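Beta-galactosidase (Geobacillus stearothermophilus, PDB 4OIF) probably hydrolyses terminal non-reducing beta-D-galactose residues from beta-D-galactosides, as a zinc-containing trimeric enzyme of glycoside hydrolase family 42. Local coordinates at residues 84-89 with 151-156; 136-141 with 244-249; 14-19 with 45-50. All coordinates share one frame; numbering follows the deposited sequence. Where two conformers were deposited one is given.

Overall arrangement
From the N terminus, contact 3 closes first, pairing 14-19 with 45-50 and completing a beta-alpha-beta unit whose helix is 30-42. Contact 1 follows in series: 84-89 meets 151-156 in the same TIM-barrel sheet, where strand 47-50 is the neighbour of strand 83-87. Contact 2 crosses contact 1 along the chain, because 136-141 lies within the loop that contact 1 closes whereas 244-249 lies beyond it; it joins two of the helices packed outside the barrel. Contacts 1 and 2 touch through Trp-153 and Thr-247, and contacts 1 and 3 through backbone bonds of Ile-85 to Phe-48 and Val-50. Contacts 2 and 3 do not meet.

Contact 1: residues 84-89 with 151-156; sequences VILATP and LMWHVS
Leu-86 and Trp-153 leave their strands by different torsions and still run side by side: CG of Leu-86 stands anti to its backbone nitrogen (chi1 -173°), while the indole of Trp-153 swings anti to the carbonyl carbon (chi1 -70°). Their strands, 83-87 and 150-154, are parallel neighbours in the TIM barrel, a worked case of one backbone ladder serving two different faces. On the helix-covered face the CD2 methyl of Leu-86 rests 3.6 Å from CZ3 of Trp-153. The indole NE1 is satisfied by Thr-247, and helix 127-144 packs over the pair through Tyr-144 and Ala-141.

The other face carries Ile-85, Ala-87 and His-154. Here CG2 of Ile-85 and the methyl of Ala-87 both lie against CB of His-154, at 3.6 and 3.7 Å. CG and ND1 of the imidazole still lie against the Ala-87 methyl. The His-154 side chain also approaches Asn-157, a predicted substrate-binding residue, and so this face looks toward the probable active site.

Between the faces, Leu-86 N sits almost in line with the carbonyl of Met-152, though the bond is bent at the hydrogen (133°), and His-154 N bonds to Leu-86 O at 2.8 Å. Past the strand ends a side chain adds to the ladder: after Thr-88 N bonds to His-154 O, OG1 of Thr-88, also bonded to Glu-239, accepts the N-H of Ser-156 at 2.8 Å.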
# COMPACT_ATOMS: atom_id res chain seq x y z
N VAL A 84 -1.08 36.66 26.92
CA VAL A 84 -0.89 35.22 26.92
C VAL A 84 -2.20 34.47 26.73
O VAL A 84 -3.17 34.71 27.45
CB VAL A 84 -0.23 34.74 28.22
CG1 VAL A 84 -0.11 33.20 28.19
CG2 VAL A 84 1.12 35.42 28.43
N ILE A 85 -2.23 33.60 25.72
CA ILE A 85 -3.22 32.53 25.64
C ILE A 85 -2.64 31.33 26.39
O ILE A 85 -1.69 30.71 25.93
CB ILE A 85 -3.53 32.13 24.18
CG1 ILE A 85 -4.17 33.30 23.43
CG2 ILE A 85 -4.46 30.91 24.12
CD1 ILE A 85 -4.30 33.06 21.94
N LEU A 86 -3.18 31.04 27.57
CA LEU A 86 -2.63 29.97 28.39
C LEU A 86 -3.30 28.66 28.01
O LEU A 86 -4.53 28.55 28.00
CB LEU A 86 -2.82 30.25 29.88
CG LEU A 86 -2.14 29.26 30.84
CD1 LEU A 86 -0.69 29.07 30.48
CD2 LEU A 86 -2.26 29.73 32.27
N ALA A 87 -2.49 27.67 27.69
CA ALA A 87 -3.00 26.37 27.34
C ALA A 87 -2.93 25.42 28.52
O ALA A 87 -2.02 25.53 29.35
CB ALA A 87 -2.23 25.78 26.17
N THR A 88 -3.90 24.51 28.60
CA THR A 88 -3.77 23.37 29.50
C THR A 88 -2.93 22.28 28.80
O THR A 88 -2.98 22.14 27.59
CB THR A 88 -5.12 22.82 29.91
OG1 THR A 88 -5.76 22.22 28.77
CG2 THR A 88 -5.98 23.96 30.46
N PRO A 89 -2.15 21.53 29.58
CA PRO A 89 -1.11 20.70 28.97
C PRO A 89 -1.52 19.27 28.65
O PRO A 89 -0.63 18.46 28.38
CB PRO A 89 -0.01 20.71 30.03
CG PRO A 89 -0.77 20.75 31.32
CD PRO A 89 -2.01 21.60 31.05
N LEU A 151 -5.37 36.07 28.53
CA LEU A 151 -6.39 36.45 27.56
C LEU A 151 -7.47 35.41 27.36
O LEU A 151 -8.66 35.71 27.31
CB LEU A 151 -5.75 36.75 26.21
CG LEU A 151 -6.75 37.38 25.23
CD1 LEU A 151 -7.05 38.81 25.66
CD2 LEU A 151 -6.24 37.33 23.79
N MET A 152 -7.04 34.16 27.23
CA MET A 152 -7.92 33.08 26.83
C MET A 152 -7.32 31.74 27.22
O MET A 152 -6.10 31.61 27.36
CB MET A 152 -8.18 33.17 25.32
CG MET A 152 -9.17 32.18 24.72
SD MET A 152 -9.47 32.55 22.96
CE MET A 152 -7.79 32.68 22.35
N TRP A 153 -8.17 30.74 27.43
CA TRP A 153 -7.71 29.39 27.67
C TRP A 153 -7.67 28.62 26.35
O TRP A 153 -8.60 28.70 25.54
CB TRP A 153 -8.61 28.68 28.67
CG TRP A 153 -8.50 29.20 30.07
CD1 TRP A 153 -9.39 30.00 30.73
CD2 TRP A 153 -7.45 28.93 31.00
NE1 TRP A 153 -8.95 30.25 32.00
CE2 TRP A 153 -7.76 29.60 32.19
CE3 TRP A 153 -6.26 28.18 30.94
CZ2 TRP A 153 -6.93 29.56 33.31
CZ3 TRP A 153 -5.45 28.13 32.04
CH2 TRP A 153 -5.78 28.82 33.22
N HIS A 154 -6.59 27.88 26.15
CA HIS A 154 -6.37 27.01 25.00
C HIS A 154 -6.42 25.58 25.54
O HIS A 154 -5.41 25.02 25.95
CB HIS A 154 -5.02 27.38 24.34
CG HIS A 154 -4.59 26.52 23.19
ND1 HIS A 154 -4.49 25.14 23.28
CD2 HIS A 154 -4.13 26.85 21.96
CE1 HIS A 154 -4.03 24.67 22.13
NE2 HIS A 154 -3.80 25.68 21.32
N VAL A 155 -7.60 24.98 25.57
CA VAL A 155 -7.74 23.73 26.31
C VAL A 155 -7.24 22.54 25.50
O VAL A 155 -7.78 22.21 24.44
CB VAL A 155 -9.19 23.50 26.74
CG1 VAL A 155 -9.31 22.22 27.55
CG2 VAL A 155 -9.64 24.67 27.57
N SER A 156 -6.21 21.90 26.05
CA SER A 156 -5.50 20.79 25.41
C SER A 156 -4.92 21.23 24.08
O SER A 156 -4.58 22.40 23.89
CB SER A 156 -6.43 19.59 25.20
OG SER A 156 -5.66 18.43 24.91

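Contact 2: residues 136-141 with 244-249; sequences INRLLA and RELTPH
Arg-138 and Glu-245 reach across between two helices on the outside of the TIM barrel, 127-144 and the C-terminal end of 218-246. The guanidinium offers its edge to a single carboxylate oxygen: OE1 of Glu-245 lies 3.3 Å from NH1 of Arg-138, and NH2 of Arg-138 is 3.4 Å from the same OE1. Both hydrogen bonds are weak, although they form part of a salt bridge. Two donors thus share one acceptor, and with the planes 52° apart this is not a flat bidentate pairing. A bend at chi3 of Arg-138 (-62°) turns the guanidinium toward the acid, whose own chain is extended beyond CG.

Beside the ion pair, the helices also meet through apolar groups. The methyl of Ala-141 sits 3.9 Å from CD1 of Leu-246, a branch that also lies near the backbone oxygen of Arg-138. With an alanine at the arginine's position, Glu-245 would probably lose this charged mate, its carboxylate left without the two N-H groups that now converge on OE1.

Deeper in, the polar groups find partners elsewhere. Thr-247, the first residue to depart from helical geometry, is hydrogen-bonded through OG1 to Leu-243 O, while Asn-137 ND2 is paired with Glu-239. The chemistry thus implies a division of labour, in which a modest apolar contact between Ala-141 and Leu-246 joins the helices and a long, solvent-accessible ion pair probably adds only a loose electrostatic link.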
# COMPACT_ATOMS: atom_id res chain seq x y z
N ILE A 136 -4.03 19.84 37.47
CA ILE A 136 -3.05 20.80 37.01
C ILE A 136 -3.75 22.02 36.35
O ILE A 136 -3.29 23.16 36.47
CB ILE A 136 -2.04 20.16 36.06
CG1 ILE A 136 -0.86 21.10 35.84
CG2 ILE A 136 -2.68 19.74 34.75
CD1 ILE A 136 0.35 20.40 35.30
N ASN A 137 -4.89 21.80 35.70
CA ASN A 137 -5.64 22.93 35.19
C ASN A 137 -6.01 23.85 36.34
O ASN A 137 -5.88 25.08 36.24
CB ASN A 137 -6.88 22.47 34.45
CG ASN A 137 -6.55 21.80 33.15
OD1 ASN A 137 -5.38 21.56 32.86
ND2 ASN A 137 -7.56 21.49 32.36
N ARG A 138 -6.42 23.25 37.46
CA ARG A 138 -6.75 24.04 38.63
C ARG A 138 -5.56 24.84 39.17
O ARG A 138 -5.70 26.00 39.50
CB ARG A 138 -7.32 23.15 39.72
CG ARG A 138 -7.69 23.89 40.99
CD ARG A 138 -8.43 22.97 41.92
NE ARG A 138 -9.68 22.51 41.34
CZ ARG A 138 -10.81 23.22 41.36
NH1 ARG A 138 -10.82 24.42 41.92
NH2 ARG A 138 -11.91 22.73 40.81
N LEU A 139 -4.38 24.22 39.26
CA LEU A 139 -3.20 24.96 39.74
C LEU A 139 -2.93 26.14 38.81
O LEU A 139 -2.63 27.25 39.27
CB LEU A 139 -1.96 24.05 39.84
CG LEU A 139 -2.03 22.93 40.89
CD1 LEU A 139 -0.78 22.06 40.87
CD2 LEU A 139 -2.27 23.48 42.28
N LEU A 140 -3.06 25.89 37.51
CA LEU A 140 -2.83 26.95 36.54
C LEU A 140 -3.81 28.11 36.74
O LEU A 140 -3.37 29.26 36.81
CB LEU A 140 -2.93 26.42 35.11
CG LEU A 140 -1.71 25.67 34.58
CD1 LEU A 140 -2.06 24.96 33.29
CD2 LEU A 140 -0.50 26.60 34.39
N ALA A 141 -5.11 27.82 36.85
CA ALA A 141 -6.08 28.90 37.02
C ALA A 141 -5.87 29.62 38.36
O ALA A 141 -6.02 30.83 38.45
CB ALA A 141 -7.52 28.38 36.91
N ARG A 244 -13.80 27.34 34.72
CA ARG A 244 -15.06 28.05 34.91
C ARG A 244 -15.18 28.57 36.33
O ARG A 244 -15.64 29.70 36.54
CB ARG A 244 -16.26 27.16 34.59
CG ARG A 244 -16.37 26.76 33.13
CD ARG A 244 -16.36 27.96 32.21
NE ARG A 244 -17.01 27.66 30.93
CZ ARG A 244 -16.92 28.43 29.85
NH1 ARG A 244 -16.20 29.55 29.87
NH2 ARG A 244 -17.54 28.07 28.74
N GLU A 245 -14.79 27.75 37.30
CA GLU A 245 -14.89 28.20 38.69
C GLU A 245 -14.04 29.44 38.94
O GLU A 245 -14.53 30.44 39.47
CB GLU A 245 -14.46 27.10 39.66
CG GLU A 245 -15.46 25.98 39.84
CD GLU A 245 -14.98 24.94 40.84
OE1 GLU A 245 -14.04 25.23 41.63
OE2 GLU A 245 -15.55 23.82 40.82
N LEU A 246 -12.78 29.37 38.56
CA LEU A 246 -11.82 30.37 38.98
C LEU A 246 -11.69 31.52 37.99
O LEU A 246 -11.31 32.63 38.37
CB LEU A 246 -10.46 29.72 39.21
CG LEU A 246 -10.49 28.63 40.28
CD1 LEU A 246 -9.13 28.03 40.48
CD2 LEU A 246 -11.00 29.19 41.59
N THR A 247 -11.99 31.27 36.72
CA THR A 247 -11.82 32.32 35.71
C THR A 247 -12.98 32.40 34.72
O THR A 247 -12.78 32.30 33.51
CB THR A 247 -10.49 32.11 34.93
OG1 THR A 247 -10.43 30.78 34.36
CG2 THR A 247 -9.29 32.32 35.84
N PRO A 248 -14.21 32.60 35.22
CA PRO A 248 -15.42 32.59 34.39
C PRO A 248 -15.43 33.67 33.32
O PRO A 248 -16.18 33.56 32.35
CB PRO A 248 -16.53 32.86 35.41
CG PRO A 248 -15.85 33.68 36.47
CD PRO A 248 -14.50 33.02 36.60
N HIS A 249 -14.61 34.69 33.50
CA HIS A 249 -14.53 35.83 32.60
C HIS A 249 -13.50 35.57 31.50
O HIS A 249 -13.31 36.38 30.59
CB HIS A 249 -14.15 37.08 33.39
CG HIS A 249 -12.81 36.98 34.07
ND1 HIS A 249 -12.51 35.99 34.98
CD2 HIS A 249 -11.69 37.74 33.96
CE1 HIS A 249 -11.26 36.14 35.39
NE2 HIS A 249 -10.75 37.20 34.80

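Contact 3: residues 14-19 with 45-50; sequences FILHGG and TNTFTV
His-17 and Gly-19 carry the backbone ladder to residues 46-49, in a parallel pairing at 38° that joins the two strands of a beta-alpha-beta unit at the start of the TIM barrel. The carbonyl oxygen of His-17 is gripped twice, by Asn-46 N at 2.7 Å, nearly in line with the carbonyl, and by Thr-47 N, which stands above the carbonyl plane. Further along, Gly-19 N bonds to Thr-47 O, and Gly-19 O receives Thr-49 N. The backbone angles of Gly-18 and Gly-19 both demand glycine, and at Gly-18 a CB would also strike Thr-47 O.

Among the side chains, CG2 of Thr-45 lies over one face of the His-17 imidazole, 3.8 Å from its centroid, a CH-pi contact. The ring nitrogens have other partners, ND1 the carbonyl of His-44 and NE2 the hydroxyl of Tyr-359.

Just before strand 47-50, the Asn-46 side chain bonds to strand 16-19. With CG set between the backbone nitrogen and carbonyl carbon (chi1 51°), its amide passes the edge of the Phe-14 ring. OD1 of Asn-46 accepts an almost straight bond from His-17 N at 2.9 Å. The same OD1 takes a second from OG1 of Thr-47 at 2.6 Å.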
# COMPACT_ATOMS: atom_id res chain seq x y z
N PHE A 14 -7.86 44.51 19.55
CA PHE A 14 -6.88 44.45 18.48
C PHE A 14 -6.83 43.05 17.90
O PHE A 14 -7.18 42.08 18.57
CB PHE A 14 -5.51 44.87 18.99
CG PHE A 14 -5.00 44.04 20.13
CD1 PHE A 14 -4.19 42.94 19.89
CD2 PHE A 14 -5.33 44.36 21.44
CE1 PHE A 14 -3.72 42.16 20.93
CE2 PHE A 14 -4.86 43.59 22.48
CZ PHE A 14 -4.06 42.48 22.24
N ILE A 15 -6.38 42.93 16.66
CA ILE A 15 -6.24 41.62 16.04
C ILE A 15 -5.01 40.93 16.61
O ILE A 15 -3.90 41.45 16.51
CB ILE A 15 -6.14 41.72 14.51
CG1 ILE A 15 -7.55 41.86 13.92
CG2 ILE A 15 -5.48 40.48 13.95
CD1 ILE A 15 -7.63 42.83 12.77
N LEU A 16 -5.22 39.78 17.23
CA LEU A 16 -4.13 39.04 17.85
C LEU A 16 -3.10 38.68 16.80
O LEU A 16 -3.45 38.26 15.72
CB LEU A 16 -4.63 37.77 18.53
CG LEU A 16 -6.00 37.86 19.22
CD1 LEU A 16 -6.32 36.53 19.88
CD2 LEU A 16 -6.03 39.01 20.22
N HIS A 17 -1.82 38.88 17.11
CA HIS A 17 -0.77 38.46 16.20
C HIS A 17 0.34 37.82 17.01
O HIS A 17 0.86 38.42 17.94
CB HIS A 17 -0.25 39.65 15.40
CG HIS A 17 0.75 39.28 14.35
ND1 HIS A 17 1.90 40.01 14.12
CD2 HIS A 17 0.77 38.26 13.46
CE1 HIS A 17 2.58 39.46 13.13
NE2 HIS A 17 1.92 38.40 12.71
N GLY A 18 0.68 36.58 16.67
CA GLY A 18 1.73 35.91 17.42
C GLY A 18 1.57 34.42 17.23
O GLY A 18 1.43 33.98 16.10
N GLY A 19 1.56 33.66 18.32
CA GLY A 19 1.38 32.22 18.22
C GLY A 19 1.99 31.37 19.33
O GLY A 19 2.33 31.85 20.42
N THR A 45 4.40 41.31 17.14
CA THR A 45 3.56 40.27 17.68
C THR A 45 3.19 40.61 19.12
O THR A 45 3.99 41.21 19.83
CB THR A 45 4.26 38.93 17.64
OG1 THR A 45 5.62 39.10 18.08
CG2 THR A 45 4.24 38.41 16.22
N ASN A 46 1.99 40.22 19.54
CA ASN A 46 1.45 40.66 20.82
C ASN A 46 0.80 39.54 21.65
O ASN A 46 0.54 39.70 22.85
CB ASN A 46 0.42 41.77 20.59
CG ASN A 46 -0.62 41.40 19.54
OD1 ASN A 46 -1.22 40.32 19.60
ND2 ASN A 46 -0.83 42.28 18.57
N THR A 47 0.52 38.42 21.02
CA THR A 47 -0.23 37.36 21.68
C THR A 47 0.47 36.02 21.52
O THR A 47 0.86 35.65 20.41
CB THR A 47 -1.66 37.29 21.13
OG1 THR A 47 -2.27 38.57 21.28
CG2 THR A 47 -2.48 36.25 21.90
N PHE A 48 0.65 35.32 22.63
CA PHE A 48 1.39 34.06 22.58
C PHE A 48 0.72 32.94 23.37
O PHE A 48 0.33 33.12 24.53
CB PHE A 48 2.83 34.29 23.06
CG PHE A 48 3.52 35.41 22.33
CD1 PHE A 48 4.12 35.18 21.10
CD2 PHE A 48 3.52 36.70 22.84
CE1 PHE A 48 4.72 36.21 20.41
CE2 PHE A 48 4.12 37.73 22.15
CZ PHE A 48 4.72 37.49 20.93
N THR A 49 0.59 31.80 22.72
CA THR A 49 0.02 30.61 23.31
C THR A 49 1.08 29.81 24.05
O THR A 49 1.96 29.21 23.42
CB THR A 49 -0.63 29.74 22.26
OG1 THR A 49 -1.60 30.51 21.54
CG2 THR A 49 -1.31 28.55 22.90
N VAL A 50 1.00 29.81 25.38
CA VAL A 50 2.05 29.22 26.19
C VAL A 50 1.56 27.99 26.95
O VAL A 50 0.39 27.91 27.33
CB VAL A 50 2.62 30.28 27.18
CG1 VAL A 50 3.77 29.70 28.01
CG2 VAL A 50 3.12 31.48 26.39